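Local coordinates for Acarbose/maltose binding protein GacH (Streptomyces glaucescens, PDB 3K01) that binds acarbose and an acarbose homolog as the solute receptor of an ABC transporter, and probably also binds maltose, at residues T31-S36 with K61-P66; V92-D97 with G296-S301; A105-T110 with Y134-V139; K331-P336 with A348-V353. One frame throughout, in Å; residues are numbered along the deposited sequence. Where two conformers were deposited one is given.

Interaction 1: T31-S36 with K61-P66; sequences TFWDTS and KYVNVP
Phe32 N donates to Lys61 O at 2.9 Å, one of four backbone hydrogen bonds joining the two segments, which run parallel. Val63 N donates to Phe32 O, Asp34 N to Val63 O, and Val65 N to Asp34 O. The last is the shortest of the four, 2.7 Å from Val65 N to Asp34 O. The strand axes run 22° from parallel.

Side-chain polar bonds gather at the C-terminal end. Tyr62 OH donates to Asp34 OD2 at 2.6 Å, on the anti side of the carboxylate. Ser36 OG donates to the same oxygen on its syn side, so two hydroxyls grip Asp34 OD2. Asp34 CG lies anti to the backbone N (chi1 178°), which carries the carboxylate to the phenol. Asp34 OD1 accepts from Ser36 N and closes an Asx turn. Asn64 ND2 donates almost straight to Ser36 O at 2.9 Å, and also to Tyr62 OH. Both acceptors lie close to its amide plane.

Apolar contacts occupy both faces of the pair. On the face of Trp33, Val65 CG2 sits over the five-membered ring, 4.3 Å from its centroid, a CH-pi contact. Val63 CB lies 3.6 Å from Trp33 CD1. On the other face, Phe32 CD2 meets Tyr62 CD1 at 3.9 Å.

Helices 41-49 and 51-54 lie in the chain between strands 28-34 and 58-64, and strand 28-34 pairs on with 87-91. This is the parallel beta-alpha-beta arrangement that opens the N-terminal lobe of a periplasmic-binding-protein fold.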
loop_
_atom_site.group_PDB
_atom_site.type_symbol
_atom_site.label_atom_id
_atom_site.label_comp_id
_atom_site.label_asym_id
_atom_site.label_seq_id
_atom_site.Cartn_x
_atom_site.Cartn_y
_atom_site.Cartn_z
ATOM N N THR A 31 18.510 18.108 4.091
ATOM C CA THR A 31 18.221 17.702 2.718
ATOM C C THR A 31 17.167 16.614 2.761
ATOM O O THR A 31 17.353 15.591 3.443
ATOM C CB THR A 31 19.484 17.230 2.003
ATOM O OG1 THR A 31 20.404 18.338 1.926
ATOM C CG2 THR A 31 19.161 16.741 0.592
ATOM N N PHE A 32 16.051 16.868 2.077
ATOM C CA PHE A 32 14.905 15.954 2.067
ATOM C C PHE A 32 14.686 15.423 0.664
ATOM O O PHE A 32 14.479 16.214 -0.256
ATOM C CB PHE A 32 13.651 16.703 2.559
ATOM C CG PHE A 32 12.335 15.949 2.371
ATOM C CD1 PHE A 32 12.217 14.583 2.659
ATOM C CD2 PHE A 32 11.200 16.630 1.942
ATOM C CE1 PHE A 32 11.008 13.910 2.491
ATOM C CE2 PHE A 32 10.000 15.978 1.779
ATOM C CZ PHE A 32 9.886 14.621 2.062
ATOM N N TRP A 33 14.741 14.097 0.499
ATOM C CA TRP A 33 14.385 13.473 -0.782
ATOM C C TRP A 33 12.960 12.969 -0.741
ATOM O O TRP A 33 12.625 12.045 0.021
ATOM C CB TRP A 33 15.328 12.321 -1.102
ATOM C CG TRP A 33 16.701 12.737 -1.550
ATOM C CD1 TRP A 33 17.231 14.014 -1.567
ATOM C CD2 TRP A 33 17.737 11.869 -2.021
ATOM N NE1 TRP A 33 18.528 13.976 -2.039
ATOM C CE2 TRP A 33 18.868 12.673 -2.299
ATOM C CE3 TRP A 33 17.828 10.484 -2.222
ATOM C CZ2 TRP A 33 20.057 12.138 -2.803
ATOM C CZ3 TRP A 33 19.026 9.953 -2.701
ATOM C CH2 TRP A 33 20.122 10.780 -2.971
ATOM N N ASP A 34 12.119 13.624 -1.547
ATOM C CA ASP A 34 10.708 13.303 -1.695
ATOM C C ASP A 34 10.495 12.506 -2.971
ATOM O O ASP A 34 11.172 12.736 -3.971
ATOM C CB ASP A 34 9.929 14.615 -1.751
ATOM C CG ASP A 34 8.439 14.415 -1.947
ATOM O OD1 ASP A 34 7.889 13.364 -1.547
ATOM O OD2 ASP A 34 7.822 15.342 -2.519
ATOM N N THR A 35 9.578 11.548 -2.928
ATOM C CA THR A 35 9.272 10.705 -4.106
ATOM C C THR A 35 7.866 10.996 -4.660
ATOM O O THR A 35 7.382 10.254 -5.529
ATOM C CB THR A 35 9.253 9.239 -3.727
ATOM O OG1 THR A 35 8.282 9.086 -2.689
ATOM C CG2 THR A 35 10.618 8.772 -3.236
ATOM N N SER A 36 7.190 12.027 -4.168
ATOM C CA SER A 36 5.839 12.317 -4.629
ATOM C C SER A 36 5.831 12.633 -6.133
ATOM O O SER A 36 6.854 12.998 -6.736
ATOM C CB SER A 36 5.196 13.420 -3.782
ATOM O OG SER A 36 5.746 14.681 -4.111
ATOM N N LYS A 61 16.535 21.759 2.103
ATOM C CA LYS A 61 16.831 21.523 0.693
ATOM C C LYS A 61 15.963 20.379 0.187
ATOM O O LYS A 61 16.276 19.189 0.380
ATOM C CB LYS A 61 18.319 21.231 0.488
ATOM C CG LYS A 61 19.231 22.361 0.973
ATOM C CD LYS A 61 20.693 22.114 0.641
ATOM C CE LYS A 61 21.474 23.426 0.800
ATOM N NZ LYS A 61 22.942 23.241 0.942
ATOM N N TYR A 62 14.866 20.764 -0.452
ATOM C CA TYR A 62 13.918 19.830 -1.043
ATOM C C TYR A 62 14.449 19.293 -2.370
ATOM O O TYR A 62 14.858 20.083 -3.237
ATOM C CB TYR A 62 12.604 20.550 -1.305
ATOM C CG TYR A 62 11.620 19.672 -2.015
ATOM C CD1 TYR A 62 10.772 18.831 -1.292
ATOM C CD2 TYR A 62 11.578 19.611 -3.418
ATOM C CE1 TYR A 62 9.883 17.985 -1.940
ATOM C CE2 TYR A 62 10.684 18.773 -4.073
ATOM C CZ TYR A 62 9.861 17.956 -3.333
ATOM O OH TYR A 62 8.992 17.108 -3.986
ATOM N N VAL A 63 14.412 17.972 -2.554
ATOM C CA VAL A 63 14.743 17.351 -3.824
ATOM C C VAL A 63 13.663 16.337 -4.168
ATOM O O VAL A 63 13.321 15.490 -3.332
ATOM C CB VAL A 63 16.090 16.624 -3.736
ATOM C CG1 VAL A 63 16.456 16.007 -5.081
ATOM C CG2 VAL A 63 17.201 17.582 -3.261
ATOM N N ASN A 64 13.110 16.402 -5.379
ATOM C CA ASN A 64 12.158 15.385 -5.809
ATOM C C ASN A 64 12.908 14.310 -6.577
ATOM O O ASN A 64 13.692 14.610 -7.478
ATOM C CB ASN A 64 11.062 15.988 -6.673
ATOM C CG ASN A 64 10.020 14.973 -7.043
ATOM O OD1 ASN A 64 10.130 14.311 -8.078
ATOM N ND2 ASN A 64 9.035 14.794 -6.179
ATOM N N VAL A 65 12.690 13.059 -6.195
ATOM C CA VAL A 65 13.327 11.915 -6.837
ATOM C C VAL A 65 12.183 11.005 -7.316
ATOM O O VAL A 65 11.337 10.601 -6.520
ATOM C CB VAL A 65 14.221 11.124 -5.858
ATOM C CG1 VAL A 65 14.925 9.988 -6.594
ATOM C CG2 VAL A 65 15.235 12.049 -5.155
ATOM N N PRO A 66 12.147 10.684 -8.623
ATOM C CA PRO A 66 11.093 9.801 -9.134
ATOM C C PRO A 66 10.988 8.536 -8.290
ATOM O O PRO A 66 12.019 7.914 -7.992
ATOM C CB PRO A 66 11.568 9.463 -10.550
ATOM C CG PRO A 66 12.403 10.638 -10.949
ATOM C CD PRO A 66 13.073 11.122 -9.684
HETATM O O HOH W 1 8.650 12.556 -9.365
#

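Interaction 2: V92-D97 with G296-S301; sequences VAWVAD and GGWNLS
Val92 N donates to Gly297 O at 3.1 Å, and this is the one hydrogen bond across the contact. It is bent, with an angle of 143° at the hydrogen, and the donor stands above the carbonyl plane. The bond joins segment 92-97 to strand 293-302.

Val92 also packs on the glycine backbone with both methyls. Val92 CG1 lies 3.7 Å from Gly297 O, and Val92 CG2 4.0 Å from Gly296 CA. Gly296 and Gly297 offer backbone alone to these methyls.

The aromatic contact is made by two tryptophans. The edge of Trp298 points at the face of Trp94 in a T-shaped stack. Their six-membered rings have centroids 5.3 Å apart and planes at 87°. The closest atoms are Trp94 CZ3 and Trp298 CZ3, at 3.7 Å. Trp298 CB points away from the helix, but with CG beside the backbone N (chi1 -66°) the ring brings CZ3 and CH2 to Trp94. Arg89 makes a cation-pi contact with the Trp298 ring.

Val95 extends the packing along the strand, its CG2 against the side-chain amide of Asn299. In one of its conformers Ser301 OG is hydrogen-bonded to Tyr134 O and Thr90 OG1.

The chemistry is mainly apolar and aromatic. One bent backbone bond ties the two segments. The remaining contacts are van der Waals and aromatic, so the contact has little directional polar bonding.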
loop_
_atom_site.group_PDB
_atom_site.type_symbol
_atom_site.label_atom_id
_atom_site.label_comp_id
_atom_site.label_asym_id
_atom_site.label_seq_id
_atom_site.Cartn_x
_atom_site.Cartn_y
_atom_site.Cartn_z
ATOM N N VAL A 92 6.593 1.864 2.699
ATOM C CA VAL A 92 6.488 1.037 3.896
ATOM C C VAL A 92 7.483 -0.141 3.919
ATOM O O VAL A 92 8.065 -0.436 4.967
ATOM C CB VAL A 92 5.062 0.545 4.181
ATOM C CG1 VAL A 92 4.138 1.706 4.592
ATOM C CG2 VAL A 92 4.454 -0.265 3.013
ATOM N N ALA A 93 7.680 -0.819 2.794
ATOM C CA ALA A 93 8.615 -1.961 2.735
ATOM C C ALA A 93 10.069 -1.495 2.762
ATOM O O ALA A 93 10.977 -2.261 3.111
ATOM C CB ALA A 93 8.378 -2.807 1.480
ATOM N N TRP A 94 10.316 -0.243 2.385
ATOM C CA TRP A 94 11.692 0.249 2.303
ATOM C C TRP A 94 12.275 0.500 3.692
ATOM O O TRP A 94 13.500 0.576 3.810
ATOM C CB TRP A 94 11.812 1.526 1.484
ATOM C CG TRP A 94 11.462 1.421 0.037
ATOM C CD1 TRP A 94 10.983 0.327 -0.634
ATOM C CD2 TRP A 94 11.483 2.506 -0.888
ATOM N NE1 TRP A 94 10.733 0.680 -1.946
ATOM C CE2 TRP A 94 11.039 2.008 -2.126
ATOM C CE3 TRP A 94 11.850 3.858 -0.791
ATOM C CZ2 TRP A 94 10.921 2.826 -3.263
ATOM C CZ3 TRP A 94 11.747 4.668 -1.924
ATOM C CH2 TRP A 94 11.293 4.135 -3.141
ATOM N N VAL A 95 11.448 0.660 4.724
ATOM C CA VAL A 95 11.994 0.867 6.061
ATOM C C VAL A 95 12.883 -0.306 6.445
ATOM O O VAL A 95 14.051 -0.092 6.795
ATOM C CB VAL A 95 10.888 1.090 7.093
ATOM C CG1 VAL A 95 11.500 1.250 8.497
ATOM C CG2 VAL A 95 10.084 2.324 6.731
ATOM N N ALA A 96 12.368 -1.525 6.377
ATOM C CA ALA A 96 13.177 -2.690 6.724
ATOM C C ALA A 96 14.294 -2.908 5.710
ATOM O O ALA A 96 15.392 -3.323 6.091
ATOM C CB ALA A 96 12.325 -3.913 6.831
ATOM N N ASP A 97 14.043 -2.612 4.439
ATOM C CA ASP A 97 15.056 -2.733 3.386
ATOM C C ASP A 97 16.264 -1.867 3.799
ATOM O O ASP A 97 17.391 -2.366 3.969
ATOM C CB ASP A 97 14.430 -2.287 2.048
ATOM C CG ASP A 97 15.321 -2.500 0.849
ATOM O OD1 ASP A 97 16.390 -3.135 0.984
ATOM O OD2 ASP A 97 14.901 -2.015 -0.222
ATOM N N GLY A 296 -0.036 -0.327 1.804
ATOM C CA GLY A 296 0.971 0.495 1.162
ATOM C C GLY A 296 1.090 1.837 1.869
ATOM O O GLY A 296 0.513 2.068 2.936
ATOM N N GLY A 297 1.857 2.712 1.248
ATOM C CA GLY A 297 2.018 4.070 1.766
ATOM C C GLY A 297 3.476 4.437 1.940
ATOM O O GLY A 297 4.396 3.743 1.481
ATOM N N TRP A 298 3.672 5.551 2.636
ATOM C CA TRP A 298 4.987 6.176 2.781
ATOM C C TRP A 298 5.178 6.614 4.206
ATOM O O TRP A 298 4.244 7.055 4.862
ATOM C CB TRP A 298 5.117 7.418 1.872
ATOM C CG TRP A 298 5.094 7.075 0.397
ATOM C CD1 TRP A 298 3.995 6.970 -0.404
ATOM C CD2 TRP A 298 6.215 6.710 -0.405
ATOM N NE1 TRP A 298 4.379 6.596 -1.668
ATOM C CE2 TRP A 298 5.736 6.433 -1.701
ATOM C CE3 TRP A 298 7.599 6.633 -0.162
ATOM C CZ2 TRP A 298 6.584 6.059 -2.751
ATOM C CZ3 TRP A 298 8.444 6.259 -1.196
ATOM C CH2 TRP A 298 7.928 5.964 -2.479
ATOM N N ASN A 299 6.439 6.531 4.620
ATOM C CA ASN A 299 6.947 6.981 5.901
ATOM C C ASN A 299 8.073 7.968 5.627
ATOM O O ASN A 299 8.484 8.187 4.486
ATOM C CB ASN A 299 7.444 5.755 6.686
ATOM C CG ASN A 299 6.319 4.798 7.033
ATOM O OD1 ASN A 299 5.174 5.195 7.177
ATOM N ND2 ASN A 299 6.652 3.525 7.188
ATOM N N LEU A 300 8.613 8.518 6.710
ATOM C CA LEU A 300 9.804 9.378 6.648
ATOM C C LEU A 300 10.863 8.833 7.572
ATOM O O LEU A 300 10.578 8.510 8.727
ATOM C CB LEU A 300 9.468 10.795 7.085
ATOM C CG LEU A 300 8.350 11.419 6.256
ATOM C CD1 LEU A 300 7.385 12.200 7.146
ATOM C CD2 LEU A 300 8.936 12.222 5.123
ATOM N N SER A 301 12.076 8.713 7.043
ATOM C CA SER A 301 13.199 8.170 7.795
ATOM C C SER A 301 14.376 9.120 7.757
ATOM O O SER A 301 14.477 9.979 6.876
ATOM C CB SER A 301 13.606 6.831 7.195
ATOM O OG SER A 301 12.537 5.915 7.308
#

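Interaction 3: A105-T110 with Y134-V139; sequences APLDGT and YAVPQV
Tyr134 meets the loop 105-110 along one side of its ring. Its CB leaves the backbone away from the loop. With CG anti to the carbonyl carbon (chi1 -66°), the ring turns back toward it. Tyr134 CD1 then lies 3.6 Å from Ala105 O and 3.8 Å from Pro106 CA. Tyr134 CE1, one atom further out, is 3.8 Å from Pro106 CA and 3.9 Å from Pro106 CB. These are van der Waals contacts, and the two segments share no direct hydrogen bond.

A water lies 2.8 Å from both Ala105 O and Tyr134 O and links the two backbones.

Leu107 CB points toward strand 132-148. Leu107 CD1 reaches the backbone at 3.6 Å from Ala135 N, and then Val136 CG1 at 4.3 Å. Beyond it the loop closes in a type II turn from Leu107 to Thr110, where Thr110 OG1 donates to Leu107 O.

The loop follows helix 92-100, whose Val95 and Ala99 touch Tyr134. Tyr313 of helix 309-320 touches Leu107, and Val316 of the same helix packs on Val136. Strand 132-148 runs antiparallel to strand 293-302 here, with Val136 bonded to Leu300 through the backbone.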
loop_
_atom_site.group_PDB
_atom_site.type_symbol
_atom_site.label_atom_id
_atom_site.label_comp_id
_atom_site.label_asym_id
_atom_site.label_seq_id
_atom_site.Cartn_x
_atom_site.Cartn_y
_atom_site.Cartn_z
ATOM N N ALA A 105 18.835 5.887 10.734
ATOM C CA ALA A 105 19.058 6.207 12.150
ATOM C C ALA A 105 17.922 5.670 13.003
ATOM O O ALA A 105 16.752 5.834 12.660
ATOM C CB ALA A 105 19.125 7.725 12.319
ATOM N N PRO A 106 18.227 5.042 14.142
ATOM C CA PRO A 106 17.117 4.629 15.010
ATOM C C PRO A 106 16.499 5.839 15.706
ATOM O O PRO A 106 17.213 6.772 16.086
ATOM C CB PRO A 106 17.810 3.725 16.037
ATOM C CG PRO A 106 19.217 4.258 16.116
ATOM C CD PRO A 106 19.550 4.673 14.695
ATOM N N LEU A 107 15.189 5.819 15.895
ATOM C CA LEU A 107 14.478 6.982 16.380
ATOM C C LEU A 107 13.961 6.809 17.797
ATOM O O LEU A 107 13.463 7.766 18.384
ATOM C CB LEU A 107 13.331 7.330 15.421
ATOM C CG LEU A 107 13.726 7.641 13.980
ATOM C CD1 LEU A 107 12.493 8.029 13.161
ATOM C CD2 LEU A 107 14.769 8.748 13.881
ATOM N N ASP A 108 14.044 5.603 18.365
ATOM C CA ASP A 108 13.593 5.434 19.764
ATOM C C ASP A 108 14.403 6.306 20.681
ATOM O O ASP A 108 15.599 6.486 20.498
ATOM C CB ASP A 108 13.701 3.988 20.205
ATOM C CG ASP A 108 13.016 3.069 19.248
ATOM O OD1 ASP A 108 11.754 2.964 19.287
ATOM O OD2 ASP A 108 13.753 2.565 18.375
ATOM N N GLY A 109 13.724 6.916 21.635
ATOM C CA GLY A 109 14.403 7.782 22.587
ATOM C C GLY A 109 14.941 9.034 21.931
ATOM O O GLY A 109 15.923 9.609 22.406
ATOM N N THR A 110 14.302 9.478 20.845
ATOM C CA THR A 110 14.634 10.743 20.199
ATOM C C THR A 110 13.408 11.597 20.076
ATOM O O THR A 110 12.285 11.084 20.122
ATOM C CB THR A 110 15.218 10.608 18.780
ATOM O OG1 THR A 110 14.155 10.348 17.845
ATOM C CG2 THR A 110 16.294 9.538 18.706
ATOM N N TYR A 134 12.525 3.082 12.959
ATOM C CA TYR A 134 13.372 3.723 11.977
ATOM C C TYR A 134 12.632 4.696 11.069
ATOM O O TYR A 134 13.167 5.123 10.040
ATOM C CB TYR A 134 14.087 2.670 11.117
ATOM C CG TYR A 134 15.077 1.835 11.887
ATOM C CD1 TYR A 134 16.375 2.303 12.088
ATOM C CD2 TYR A 134 14.732 0.588 12.393
ATOM C CE1 TYR A 134 17.306 1.538 12.795
ATOM C CE2 TYR A 134 15.646 -0.166 13.104
ATOM C CZ TYR A 134 16.914 0.302 13.281
ATOM O OH TYR A 134 17.837 -0.458 13.996
ATOM N N ALA A 135 11.401 5.034 11.420
ATOM C CA ALA A 135 10.642 5.966 10.587
ATOM C C ALA A 135 9.510 6.538 11.394
ATOM O O ALA A 135 9.218 6.061 12.490
ATOM C CB ALA A 135 10.094 5.260 9.307
ATOM N N VAL A 136 8.854 7.537 10.813
ATOM C CA VAL A 136 7.553 8.020 11.282
ATOM C C VAL A 136 6.557 7.914 10.103
ATOM O O VAL A 136 6.931 8.097 8.950
ATOM C CB VAL A 136 7.587 9.473 11.821
ATOM C CG1 VAL A 136 8.431 9.523 13.098
ATOM C CG2 VAL A 136 8.141 10.455 10.780
ATOM N N PRO A 137 5.287 7.625 10.396
ATOM C CA PRO A 137 4.321 7.434 9.291
ATOM C C PRO A 137 3.918 8.725 8.628
ATOM O O PRO A 137 3.848 9.786 9.265
ATOM C CB PRO A 137 3.104 6.808 9.995
ATOM C CG PRO A 137 3.638 6.288 11.319
ATOM C CD PRO A 137 4.655 7.345 11.691
ATOM N N GLN A 138 3.600 8.632 7.343
ATOM C CA GLN A 138 3.180 9.801 6.571
ATOM C C GLN A 138 1.812 9.572 5.905
ATOM O O GLN A 138 0.834 10.237 6.271
ATOM C CB GLN A 138 4.231 10.185 5.551
ATOM C CG GLN A 138 3.936 11.501 4.869
ATOM C CD GLN A 138 4.775 11.694 3.652
ATOM O OE1 GLN A 138 4.838 10.799 2.803
ATOM N NE2 GLN A 138 5.467 12.851 3.541
ATOM N N VAL A 139 1.723 8.622 4.965
ATOM C CA VAL A 139 0.431 8.330 4.323
ATOM C C VAL A 139 0.263 6.820 4.203
ATOM O O VAL A 139 1.241 6.054 4.207
ATOM C CB VAL A 139 0.304 8.979 2.916
ATOM C CG1 VAL A 139 0.298 10.513 2.990
ATOM C CG2 VAL A 139 1.388 8.519 2.016
HETATM O O HOH W 2 15.098 6.985 10.742
#

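Interaction 4: K331-P336 with A348-V353; sequences KLSLLP and ADNEMV
Ser333 and Asn350 bring together the end of one helix and the N-cap of another. Ser333 is the first residue beyond helix 322-332 to leave helical geometry. It does so with positive phi (63°), and the chain then leaves the helix through Leu334. Asn350 sits just before helix 351-360. The CA atoms of Ser333 and Met352 come within 5.9 Å of each other.

The Asn350 side chain works in two directions. Its CG is anti to the backbone N (chi1 175°), which sets the amide where it meets both Ser333 and its own helix. Asn350 OD1 accepts from Val353 N at 3.2 Å, in the carbonyl plane on a lone pair. It also takes a weak, bent bond from Met352 N. Asn350 ND2 donates to Ser333 OG at 3.0 Å, nearly straight at 173° and in the amide plane. The amide thus caps its own helix with the oxygen and ties that helix start to the residue that follows helix 322-332 with the nitrogen. These bonds at both ends should fix the rotation of the amide.

Met352 packs beside the cap. Met352 CB lies 3.5 Å from Ser333 O, as does CG in the conformer described. Leu335, two residues on from Ser333, puts one methyl, CD2, against both Met352 and Val353. Leu335 CD2 is 4.0 Å from Met352 CG and 3.9 Å from Val353 CG2. Phe356 and Val360, further along the same helix, also touch Leu335.

Glu351 forms a salt bridge with Lys268, and Leu335 shares a backbone hydrogen bond with Ile140. At the polar edge of the contact, a water lies 2.7 Å from Ser333 OG.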
loop_
_atom_site.group_PDB
_atom_site.type_symbol
_atom_site.label_atom_id
_atom_site.label_comp_id
_atom_site.label_asym_id
_atom_site.label_seq_id
_atom_site.Cartn_x
_atom_site.Cartn_y
_atom_site.Cartn_z
ATOM N N LYS A 331 -5.019 19.181 0.074
ATOM C CA LYS A 331 -4.410 19.593 -1.190
ATOM C C LYS A 331 -4.229 18.460 -2.190
ATOM O O LYS A 331 -4.310 18.689 -3.402
ATOM C CB LYS A 331 -3.062 20.289 -0.944
ATOM C CG LYS A 331 -3.173 21.563 -0.107
ATOM C CD LYS A 331 -1.816 22.112 0.329
ATOM C CE LYS A 331 -1.959 23.347 1.205
ATOM N NZ LYS A 331 -0.805 24.270 0.971
ATOM N N LEU A 332 -3.976 17.244 -1.702
ATOM C CA LEU A 332 -3.567 16.135 -2.557
ATOM C C LEU A 332 -4.436 14.894 -2.436
ATOM O O LEU A 332 -4.240 13.960 -3.191
ATOM C CB LEU A 332 -2.119 15.736 -2.234
ATOM C CG LEU A 332 -1.074 16.848 -2.375
ATOM C CD1 LEU A 332 0.292 16.302 -1.985
ATOM C CD2 LEU A 332 -1.072 17.393 -3.829
ATOM N N SER A 333 -5.312 14.846 -1.437
ATOM C CA SER A 333 -6.208 13.708 -1.200
ATOM C C SER A 333 -5.458 12.412 -0.885
ATOM O O SER A 333 -5.985 11.317 -1.099
ATOM C CB SER A 333 -7.145 13.503 -2.394
ATOM O OG SER A 333 -7.987 14.637 -2.519
ATOM N N LEU A 334 -4.239 12.525 -0.353
ATOM C CA LEU A 334 -3.542 11.358 0.189
ATOM C C LEU A 334 -4.082 11.039 1.553
ATOM O O LEU A 334 -4.485 11.937 2.303
ATOM C CB LEU A 334 -2.038 11.603 0.238
ATOM C CG LEU A 334 -1.384 11.803 -1.123
ATOM C CD1 LEU A 334 0.074 12.221 -0.966
ATOM C CD2 LEU A 334 -1.534 10.536 -1.995
ATOM N N LEU A 335 -4.071 9.768 1.916
ATOM C CA LEU A 335 -4.762 9.334 3.124
ATOM C C LEU A 335 -3.839 9.428 4.346
ATOM O O LEU A 335 -2.743 8.890 4.324
ATOM C CB LEU A 335 -5.277 7.889 2.972
ATOM C CG LEU A 335 -6.163 7.680 1.740
ATOM C CD1 LEU A 335 -6.396 6.204 1.500
ATOM C CD2 LEU A 335 -7.509 8.425 1.893
ATOM N N PRO A 336 -4.308 10.104 5.415
ATOM C CA PRO A 336 -3.431 10.258 6.579
ATOM C C PRO A 336 -3.234 8.994 7.383
ATOM O O PRO A 336 -4.030 8.049 7.318
ATOM C CB PRO A 336 -4.147 11.303 7.438
ATOM C CG PRO A 336 -5.533 11.440 6.880
ATOM C CD PRO A 336 -5.631 10.759 5.573
ATOM N N ALA A 348 -12.711 14.310 6.672
ATOM C CA ALA A 348 -13.807 13.354 6.685
ATOM C C ALA A 348 -14.650 13.418 5.430
ATOM O O ALA A 348 -15.198 12.389 5.006
ATOM C CB ALA A 348 -14.673 13.615 7.879
ATOM N N ASP A 349 -14.790 14.598 4.831
ATOM C CA ASP A 349 -15.579 14.712 3.605
ATOM C C ASP A 349 -14.761 14.724 2.319
ATOM O O ASP A 349 -15.286 14.972 1.245
ATOM C CB ASP A 349 -16.587 15.872 3.673
ATOM C CG ASP A 349 -15.932 17.216 3.647
ATOM O OD1 ASP A 349 -14.717 17.322 3.403
ATOM O OD2 ASP A 349 -16.671 18.217 3.890
ATOM N N ASN A 350 -13.467 14.442 2.429
ATOM C CA ASN A 350 -12.618 14.351 1.243
ATOM C C ASN A 350 -13.038 13.152 0.385
ATOM O O ASN A 350 -13.294 12.076 0.915
ATOM C CB ASN A 350 -11.143 14.271 1.676
ATOM C CG ASN A 350 -10.212 14.049 0.522
ATOM O OD1 ASN A 350 -10.006 12.892 0.099
ATOM N ND2 ASN A 350 -9.674 15.118 -0.033
ATOM N N GLU A 351 -13.083 13.331 -0.933
ATOM C CA GLU A 351 -13.554 12.246 -1.821
ATOM C C GLU A 351 -12.787 10.921 -1.606
ATOM O O GLU A 351 -13.375 9.838 -1.534
ATOM C CB GLU A 351 -13.472 12.668 -3.304
ATOM C CG GLU A 351 -13.984 11.534 -4.238
ATOM C CD GLU A 351 -14.072 11.844 -5.739
ATOM O OE1 GLU A 351 -13.024 11.971 -6.385
ATOM O OE2 GLU A 351 -15.214 11.880 -6.276
ATOM N N MET A 352 -11.475 11.023 -1.496
ATOM C CA MET A 352 -10.665 9.812 -1.362
ATOM C C MET A 352 -10.810 9.155 0.012
ATOM O O MET A 352 -10.827 7.927 0.130
ATOM C CB MET A 352 -9.214 10.140 -1.667
ATOM C CG MET A 352 -8.392 8.919 -1.948
ATOM S SD MET A 352 -8.790 8.184 -3.564
ATOM C CE MET A 352 -7.909 9.233 -4.718
ATOM N N VAL A 353 -10.944 9.975 1.059
ATOM C CA VAL A 353 -11.171 9.463 2.395
ATOM C C VAL A 353 -12.523 8.740 2.433
ATOM O O VAL A 353 -12.657 7.654 2.993
ATOM C CB VAL A 353 -11.128 10.614 3.401
ATOM C CG1 VAL A 353 -11.619 10.152 4.737
ATOM C CG2 VAL A 353 -9.717 11.149 3.499
HETATM O O HOH W 3 -10.451 13.780 -3.295
#

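In the fold
Interactions 1, 2 and 3 all reach one mixed sheet. Interaction 1 pairs strands 28-34 and 58-64. Strand 87-91 lies between 28-34 and 293-302, the strand of interaction 2. Strand 132-148, of interaction 3, is the next neighbour. Centres of interactions 2 and 3 are about 10 Å apart, those of 1 and 2 about 15 Å. Thr35 touches Trp298 and Phe32 touches Leu300. Interaction 4 comes last in the chain, its centre about 24 Å from that of interaction 3, yet Val139 touches Leu334 and Leu335. Interaction 3 falls between the two segments of interaction 2. Late strand 293-302 is thus built in among early strands, so the lobe is assembled from distant parts of the sequence.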